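Monoglyceride lipase (Saccharomyces cerevisiae, PDB 4ZWN) hydrolyses monoacylglycerols to free fatty acids and glycerol, preferring monounsaturated chains, and also breaks down fatty acid ethyl esters. Local coordinates at residues Ala44-Met49 with Glu121-Lys126; Ser289-Leu294 with Asp325-Thr330; Lys295-Ala300 with Phe313-Asn318. The protein carries 2 engineered substitutions. All coordinates share one frame; numbering follows the deposited sequence.

Contact 1: Ala44-Met49 with Glu121-Lys126; sequences AKFGYM and EHFVEK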
# COMPACT_ATOMS: atom_id res chain seq x y z
N ALA A 44 7.41 -11.52 15.95
CA ALA A 44 6.33 -11.81 15.01
C ALA A 44 6.80 -12.68 13.85
O ALA A 44 7.93 -12.55 13.38
CB ALA A 44 5.73 -10.51 14.48
N LYS A 45 5.94 -13.59 13.41
CA LYS A 45 6.25 -14.46 12.28
C LYS A 45 5.63 -13.89 11.02
O LYS A 45 4.45 -14.10 10.74
CB LYS A 45 5.74 -15.88 12.53
CG LYS A 45 6.26 -16.89 11.52
CD LYS A 45 5.70 -18.29 11.75
CE LYS A 45 4.22 -18.36 11.39
NZ LYS A 45 3.73 -19.77 11.38
N PHE A 46 6.44 -13.17 10.25
CA PHE A 46 5.96 -12.48 9.06
C PHE A 46 5.84 -13.42 7.85
O PHE A 46 6.81 -14.06 7.45
CB PHE A 46 6.89 -11.32 8.70
CG PHE A 46 6.85 -10.19 9.68
CD1 PHE A 46 7.69 -10.17 10.78
CD2 PHE A 46 5.97 -9.13 9.50
CE1 PHE A 46 7.66 -9.12 11.68
CE2 PHE A 46 5.93 -8.08 10.40
CZ PHE A 46 6.77 -8.08 11.49
N GLY A 47 4.63 -13.49 7.29
CA GLY A 47 4.43 -14.18 6.03
C GLY A 47 4.77 -13.24 4.89
O GLY A 47 4.35 -12.08 4.88
N TYR A 48 5.55 -13.71 3.92
CA TYR A 48 5.96 -12.86 2.81
C TYR A 48 6.07 -13.64 1.50
O TYR A 48 6.09 -14.87 1.49
CB TYR A 48 7.29 -12.17 3.12
CG TYR A 48 8.47 -13.10 3.16
CD1 TYR A 48 9.28 -13.29 2.05
CD2 TYR A 48 8.79 -13.79 4.32
CE1 TYR A 48 10.36 -14.14 2.09
CE2 TYR A 48 9.87 -14.65 4.37
CZ TYR A 48 10.66 -14.82 3.25
OH TYR A 48 11.74 -15.67 3.30
N MET A 49 6.16 -12.89 0.41
CA MET A 49 6.27 -13.48 -0.92
C MET A 49 7.32 -12.77 -1.76
O MET A 49 7.43 -11.54 -1.72
CB MET A 49 4.93 -13.41 -1.65
CG MET A 49 3.95 -14.50 -1.27
SD MET A 49 2.52 -14.46 -2.36
CE MET A 49 1.60 -15.86 -1.73
N GLU A 121 11.64 -1.21 7.91
CA GLU A 121 13.08 -1.06 7.72
C GLU A 121 13.77 -2.41 7.57
O GLU A 121 14.72 -2.54 6.80
CB GLU A 121 13.70 -0.29 8.89
CG GLU A 121 13.23 1.15 9.05
CD GLU A 121 13.80 2.10 8.01
OE1 GLU A 121 14.51 1.64 7.09
OE2 GLU A 121 13.53 3.32 8.11
N HIS A 122 13.27 -3.41 8.29
CA HIS A 122 13.83 -4.75 8.21
C HIS A 122 13.70 -5.35 6.82
O HIS A 122 14.64 -5.96 6.31
CB HIS A 122 13.15 -5.68 9.22
CG HIS A 122 13.51 -7.12 9.05
ND1 HIS A 122 14.70 -7.65 9.49
CD2 HIS A 122 12.85 -8.13 8.44
CE1 HIS A 122 14.75 -8.94 9.19
NE2 HIS A 122 13.64 -9.25 8.55
N PHE A 123 12.53 -5.19 6.21
CA PHE A 123 12.26 -5.79 4.91
C PHE A 123 12.79 -4.93 3.77
O PHE A 123 13.01 -5.42 2.66
CB PHE A 123 10.76 -6.03 4.73
CG PHE A 123 10.23 -7.15 5.57
CD1 PHE A 123 10.45 -8.47 5.20
CD2 PHE A 123 9.53 -6.89 6.74
CE1 PHE A 123 9.97 -9.51 5.98
CE2 PHE A 123 9.05 -7.92 7.52
CZ PHE A 123 9.27 -9.23 7.14
N VAL A 124 12.99 -3.64 4.04
CA VAL A 124 13.65 -2.77 3.09
C VAL A 124 15.10 -3.21 2.94
O VAL A 124 15.59 -3.40 1.83
CB VAL A 124 13.59 -1.29 3.52
CG1 VAL A 124 14.64 -0.47 2.78
CG2 VAL A 124 12.20 -0.72 3.27
N GLU A 125 15.78 -3.39 4.07
CA GLU A 125 17.18 -3.79 4.07
C GLU A 125 17.38 -5.19 3.50
O GLU A 125 18.42 -5.47 2.90
CB GLU A 125 17.74 -3.72 5.49
CG GLU A 125 17.80 -2.32 6.04
CD GLU A 125 18.23 -2.29 7.49
OE1 GLU A 125 18.35 -3.38 8.09
OE2 GLU A 125 18.44 -1.18 8.03
N LYS A 126 16.39 -6.05 3.69
CA LYS A 126 16.43 -7.40 3.13
C LYS A 126 16.43 -7.36 1.61
O LYS A 126 17.26 -8.00 0.96
CB LYS A 126 15.24 -8.23 3.63
CG LYS A 126 15.16 -9.64 3.06
CD LYS A 126 13.87 -10.33 3.50
CE LYS A 126 13.97 -11.85 3.40
NZ LYS A 126 14.09 -12.34 2.00

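Contact 2: Ser289-Leu294 with Asp325-Thr330; sequences SADKEL and DKHTTT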
# COMPACT_ATOMS: atom_id res chain seq x y z
N SER A 289 10.09 17.58 -4.50
CA SER A 289 10.77 16.85 -5.57
C SER A 289 10.49 17.42 -6.95
O SER A 289 9.39 17.92 -7.21
CB SER A 289 10.38 15.37 -5.54
OG SER A 289 10.97 14.68 -6.62
N ALA A 290 11.49 17.35 -7.82
CA ALA A 290 11.36 17.85 -9.19
C ALA A 290 10.54 16.88 -10.05
O ALA A 290 9.81 17.31 -10.95
CB ALA A 290 12.73 18.07 -9.80
N ASP A 291 10.68 15.59 -9.77
CA ASP A 291 9.96 14.55 -10.49
C ASP A 291 8.77 14.08 -9.65
O ASP A 291 8.88 13.11 -8.90
CB ASP A 291 10.90 13.38 -10.82
CG ASP A 291 10.33 12.43 -11.85
OD1 ASP A 291 9.12 12.50 -12.15
OD2 ASP A 291 11.11 11.59 -12.37
N LYS A 292 7.64 14.77 -9.77
CA LYS A 292 6.44 14.42 -9.02
C LYS A 292 5.21 14.51 -9.92
O LYS A 292 5.17 15.34 -10.82
CB LYS A 292 6.28 15.34 -7.81
CG LYS A 292 6.10 16.81 -8.16
CD LYS A 292 6.00 17.68 -6.92
CE LYS A 292 5.73 19.13 -7.28
NZ LYS A 292 5.40 19.96 -6.09
N GLU A 293 4.22 13.67 -9.66
CA GLU A 293 3.01 13.66 -10.49
C GLU A 293 1.82 13.02 -9.78
O GLU A 293 1.97 12.04 -9.06
CB GLU A 293 3.27 12.92 -11.80
CG GLU A 293 2.10 12.93 -12.77
CD GLU A 293 2.34 12.06 -13.99
OE1 GLU A 293 3.38 11.38 -14.04
OE2 GLU A 293 1.48 12.07 -14.90
N LEU A 294 0.64 13.59 -9.99
CA LEU A 294 -0.61 12.98 -9.55
C LEU A 294 -1.46 12.58 -10.75
O LEU A 294 -1.67 13.37 -11.67
CB LEU A 294 -1.40 13.94 -8.66
CG LEU A 294 -2.85 13.53 -8.38
CD1 LEU A 294 -2.92 12.24 -7.58
CD2 LEU A 294 -3.59 14.65 -7.67
N ASP A 325 9.40 2.00 -16.20
CA ASP A 325 10.31 1.90 -17.34
C ASP A 325 11.10 3.18 -17.49
O ASP A 325 12.31 3.15 -17.71
CB ASP A 325 9.54 1.60 -18.63
CG ASP A 325 8.96 0.20 -18.65
OD1 ASP A 325 9.42 -0.65 -17.86
OD2 ASP A 325 8.05 -0.06 -19.47
N LYS A 326 10.42 4.31 -17.36
CA LYS A 326 11.05 5.62 -17.49
C LYS A 326 12.18 5.80 -16.47
O LYS A 326 13.18 6.47 -16.76
CB LYS A 326 10.01 6.73 -17.33
CG LYS A 326 10.55 8.12 -17.58
CD LYS A 326 9.47 9.17 -17.36
CE LYS A 326 9.99 10.56 -17.71
NZ LYS A 326 11.28 10.84 -17.00
N HIS A 327 12.03 5.20 -15.30
CA HIS A 327 13.01 5.36 -14.23
C HIS A 327 13.92 4.15 -14.11
O HIS A 327 14.65 3.97 -13.12
CB HIS A 327 12.30 5.66 -12.91
CG HIS A 327 11.56 6.95 -12.92
ND1 HIS A 327 10.28 7.08 -13.42
CD2 HIS A 327 11.92 8.19 -12.51
CE1 HIS A 327 9.88 8.33 -13.31
NE2 HIS A 327 10.86 9.03 -12.76
N THR A 328 13.87 3.32 -15.16
CA THR A 328 14.86 2.25 -15.33
C THR A 328 15.42 2.21 -16.76
O THR A 328 16.04 1.21 -17.20
CB THR A 328 14.28 0.86 -14.94
OG1 THR A 328 13.10 0.57 -15.70
CG2 THR A 328 13.91 0.83 -13.45
N THR A 329 15.21 3.30 -17.49
CA THR A 329 15.68 3.40 -18.87
C THR A 329 17.18 3.68 -18.91
O THR A 329 17.66 4.66 -18.34
CB THR A 329 14.95 4.51 -19.63
OG1 THR A 329 15.48 4.62 -20.96
CG2 THR A 329 15.10 5.85 -18.92
N THR A 330 17.92 2.80 -19.58
CA THR A 330 19.37 2.94 -19.70
C THR A 330 19.81 2.92 -21.16
O THR A 330 20.02 3.96 -21.77
CB THR A 330 20.11 1.83 -18.93
OG1 THR A 330 19.60 0.55 -19.32
CG2 THR A 330 19.92 2.01 -17.43

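Contact 3: Lys295-Ala300 with Phe313-Asn318; sequences KLYPGA and FNTVFN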
# COMPACT_ATOMS: atom_id res chain seq x y z
N LYS A 295 -1.93 11.33 -10.75
CA LYS A 295 -2.86 10.87 -11.77
C LYS A 295 -4.21 10.52 -11.14
O LYS A 295 -4.29 9.71 -10.21
CB LYS A 295 -2.30 9.67 -12.52
CG LYS A 295 -1.23 10.01 -13.54
CD LYS A 295 -0.85 8.79 -14.38
CE LYS A 295 0.23 9.12 -15.40
NZ LYS A 295 -0.19 10.22 -16.32
N LEU A 296 -5.26 11.16 -11.64
CA LEU A 296 -6.62 10.88 -11.19
C LEU A 296 -7.34 10.08 -12.26
O LEU A 296 -7.21 10.38 -13.45
CB LEU A 296 -7.37 12.18 -10.88
CG LEU A 296 -6.81 13.00 -9.72
CD1 LEU A 296 -7.56 14.31 -9.56
CD2 LEU A 296 -6.87 12.20 -8.43
N TYR A 297 -8.09 9.07 -11.85
CA TYR A 297 -8.74 8.18 -12.82
C TYR A 297 -10.26 8.24 -12.73
O TYR A 297 -10.85 7.82 -11.74
CB TYR A 297 -8.25 6.75 -12.62
CG TYR A 297 -6.78 6.58 -12.89
CD1 TYR A 297 -6.32 6.22 -14.15
CD2 TYR A 297 -5.83 6.80 -11.89
CE1 TYR A 297 -4.97 6.07 -14.41
CE2 TYR A 297 -4.48 6.66 -12.14
CZ TYR A 297 -4.06 6.29 -13.40
OH TYR A 297 -2.71 6.15 -13.66
N PRO A 298 -10.87 8.73 -13.79
CA PRO A 298 -12.32 8.86 -13.86
C PRO A 298 -13.01 7.53 -13.87
O PRO A 298 -12.60 6.64 -14.55
CB PRO A 298 -12.52 9.55 -15.18
CG PRO A 298 -11.28 10.30 -15.39
CD PRO A 298 -10.22 9.41 -14.90
N GLY A 299 -14.06 7.41 -13.09
CA GLY A 299 -14.79 6.18 -12.98
C GLY A 299 -14.18 5.19 -12.04
O GLY A 299 -14.70 4.13 -11.83
N ALA A 300 -13.05 5.52 -11.48
CA ALA A 300 -12.40 4.59 -10.60
C ALA A 300 -12.65 4.92 -9.16
O ALA A 300 -13.04 5.98 -8.84
CB ALA A 300 -10.94 4.48 -10.90
N PHE A 313 -8.05 -1.23 -14.05
CA PHE A 313 -6.75 -1.79 -13.68
C PHE A 313 -5.73 -1.64 -14.80
O PHE A 313 -4.58 -1.28 -14.55
CB PHE A 313 -6.87 -3.26 -13.29
CG PHE A 313 -5.55 -3.91 -12.97
CD1 PHE A 313 -4.99 -3.77 -11.71
CD2 PHE A 313 -4.87 -4.64 -13.92
CE1 PHE A 313 -3.78 -4.35 -11.41
CE2 PHE A 313 -3.65 -5.23 -13.63
CZ PHE A 313 -3.11 -5.08 -12.37
N ASN A 314 -6.14 -1.93 -16.03
CA ASN A 314 -5.25 -1.84 -17.17
C ASN A 314 -4.72 -0.42 -17.36
O ASN A 314 -3.52 -0.22 -17.55
CB ASN A 314 -5.96 -2.30 -18.45
CG ASN A 314 -6.22 -3.79 -18.45
OD1 ASN A 314 -5.50 -4.56 -17.82
ND2 ASN A 314 -7.26 -4.21 -19.17
N THR A 315 -5.62 0.56 -17.29
CA THR A 315 -5.24 1.96 -17.41
C THR A 315 -4.30 2.37 -16.28
O THR A 315 -3.29 3.04 -16.51
CB THR A 315 -6.48 2.88 -17.38
OG1 THR A 315 -7.41 2.47 -18.39
CG2 THR A 315 -6.08 4.33 -17.60
N VAL A 316 -4.63 1.94 -15.07
CA VAL A 316 -3.86 2.29 -13.89
C VAL A 316 -2.49 1.61 -13.89
O VAL A 316 -1.47 2.26 -13.64
CB VAL A 316 -4.63 1.93 -12.60
CG1 VAL A 316 -3.72 1.99 -11.40
CG2 VAL A 316 -5.81 2.87 -12.42
N PHE A 317 -2.45 0.32 -14.19
CA PHE A 317 -1.20 -0.43 -14.19
C PHE A 317 -0.26 0.01 -15.31
O PHE A 317 0.96 0.06 -15.12
CB PHE A 317 -1.44 -1.93 -14.30
CG PHE A 317 -0.18 -2.72 -14.52
CD1 PHE A 317 0.70 -2.96 -13.48
CD2 PHE A 317 0.13 -3.22 -15.78
CE1 PHE A 317 1.86 -3.68 -13.68
CE2 PHE A 317 1.29 -3.93 -15.99
CZ PHE A 317 2.16 -4.16 -14.94
N ASN A 318 -0.82 0.30 -16.48
CA ASN A 318 0.00 0.74 -17.60
C ASN A 318 0.73 2.04 -17.30
O ASN A 318 1.88 2.23 -17.72
CB ASN A 318 -0.84 0.90 -18.87
CG ASN A 318 -1.22 -0.42 -19.49
OD1 ASN A 318 -0.61 -1.45 -19.18
ND2 ASN A 318 -2.22 -0.41 -20.36

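Contact 1: Ala44-Met49 with Glu121-Lys126
Phe46 and Phe123 make an edge-to-face (T-shaped) aromatic pair that packs helix 113-134 against strand 44-51 of the central mixed sheet of this alpha/beta hydrolase fold. The helix contributes the edge and the strand the face: the ring planes stand at 72°, with centroids 5.2 Å apart. The leading atoms of the Phe123 edge are CE2 and CZ. Phe123 CE2 sits over the Phe46 ring toward its rim, on the CG side, 3.8 Å from Phe46 CG, while Phe123 CZ reaches back to the root of the side chain and comes within 3.5 Å of Phe46 CB. In both residues CG stands anti to the carbonyl carbon, which sends each ring across the gap between strand and helix. His122 contributes from its own helix, its CD2 lying over the centre of one Phe123 ring face. Phe94 of the adjacent strand 89-94 also stacks with Phe123 and touches Phe46, so this side is closely packed and mostly aromatic.

One turn further along the helix, the packing between the two segments is much looser. Lys126 is partly exposed, and its extended chain crosses the Tyr48 side chain at about a right angle before bending at its last torsion (chi4 -67°). The ammonium approaches the tyrosine ring obliquely, and no hydrogen bond joins the two. Its stronger polar partner is Glu130, one turn on in the same helix, with which it forms a salt bridge; the charge of Lys126 is thus paired within its own helix and not with Tyr48. Across the two segments the lysine touches just one atom of the tyrosine: Lys126 NZ lies 4.1 Å from Tyr48 CE1.

Contact 2: Ser289-Leu294 with Asp325-Thr330
A single histidine-carboxylate hydrogen bond joins Asp291 to His327, and it carries nearly the whole contact. His327 NE2 donates to Asp291 OD2 over 2.6 Å, with an N-H...O angle of 167°. The oxygen lies practically in the imidazole plane, at the ring edge, so the donor is well aimed. On the acceptor side the fit is less regular: NE2 comes from the syn side of OD2 but stands 34° out of the carboxylate plane. The two side chains approach from opposite directions, and a chi1 of -165° extends the Asp291 carboxylate away from its backbone N and out to the imidazole. The other ring nitrogen, His327 ND1, is bonded to the carbonyl oxygen of Trp323 in the last turn of the helix, so both nitrogens are engaged and rotation of the ring is restricted. A valine in place of Asp291 would probably leave His327 NE2 without this acceptor and the imidazole held at one nitrogen alone.

Charge adds a weaker, longer-range component. Lys326 NZ lies 4.7 Å from Asp291 OD2, too far for a salt bridge, yet its positive charge may favour the ionised form of Asp291.

Within the segments, Thr328 N bonds to Asp325 O as the chain leaves the helix, and Asp291 N makes a weak bond to the side-chain oxygen Ser289 OG.

Far from the catalytic residues, this surface contact ties the end of helix 310-326 to the chain leading into edge strand 292-297. Pro263, just before strand 264-269, touches both Asp291 and His327, and the histidine also packs on Phe139 of strand 138-143.

Contact 3: Lys295-Ala300 with Phe313-Asn318
With CG anti to the carbonyl carbon (chi1 -64°), the Tyr297 ring reaches from the end of strand 292-297 toward helix 310-326, and Val316, whose CG2 is likewise anti to its own carbonyl carbon, sets that methyl over the ring. This is the last strand of the alpha/beta hydrolase sheet packing against the helix that follows it in the chain. The result is a CH-pi contact: Val316 CG2 stands 3.7 Å from the centroid of the Tyr297 ring and 5° off its normal, almost exactly above the centre. All six ring carbons are therefore at similar distances from the methyl, CD1 being the nearest.

Thr315 uses a different side of the ring. Its CG2 meets the CD1-CE1 edge near the ring plane, so neighbouring helix residues cover a face and an edge. The threonine hydroxyl turns to its own helix, bonding the carbonyl oxygen of Lys311. At the far end of the tyrosine, the hydroxyl is hydrogen-bonded to Asp319, which gives the buried ring a polar tether to the same helix.

Beyond Tyr297 the chain makes a type II beta turn to Ala300, closed by Ala300 N to Tyr297 O at 3.2 Å; Gly299 takes the positive phi of 82° that such a turn needs. The turn leads on toward His302, which with Asp272 is inferred to form the charge relay; the Tyr297 side chain lies about 9 Å from that of Asp272. At the ring edge, Thr315 CG2 closes to 3.8 Å from Tyr297 CE1.

Overall arrangement
All three contacts lie along the same mixed sheet of the alpha/beta hydrolase fold; contacts 1 and 3 pack a helix on a strand, while contact 2 joins the loops at their ends. Contact 1 closes before the others open; it joins strand 44-51, second from one edge of the sheet, to helix 113-134. Contacts 2 and 3 share edge strand 292-297 and helix 310-326, with contact 3 nested inside the loop closed by contact 2 and their centres about 18 Å apart. Contacts 1 and 3 lie on opposite sides of the chain's centre, about 29 Å between centres. The last helix is held along its body by contact 3 and just past its end by contact 2; between the segments of contact 3 lies His302, the inferred charge-relay histidine.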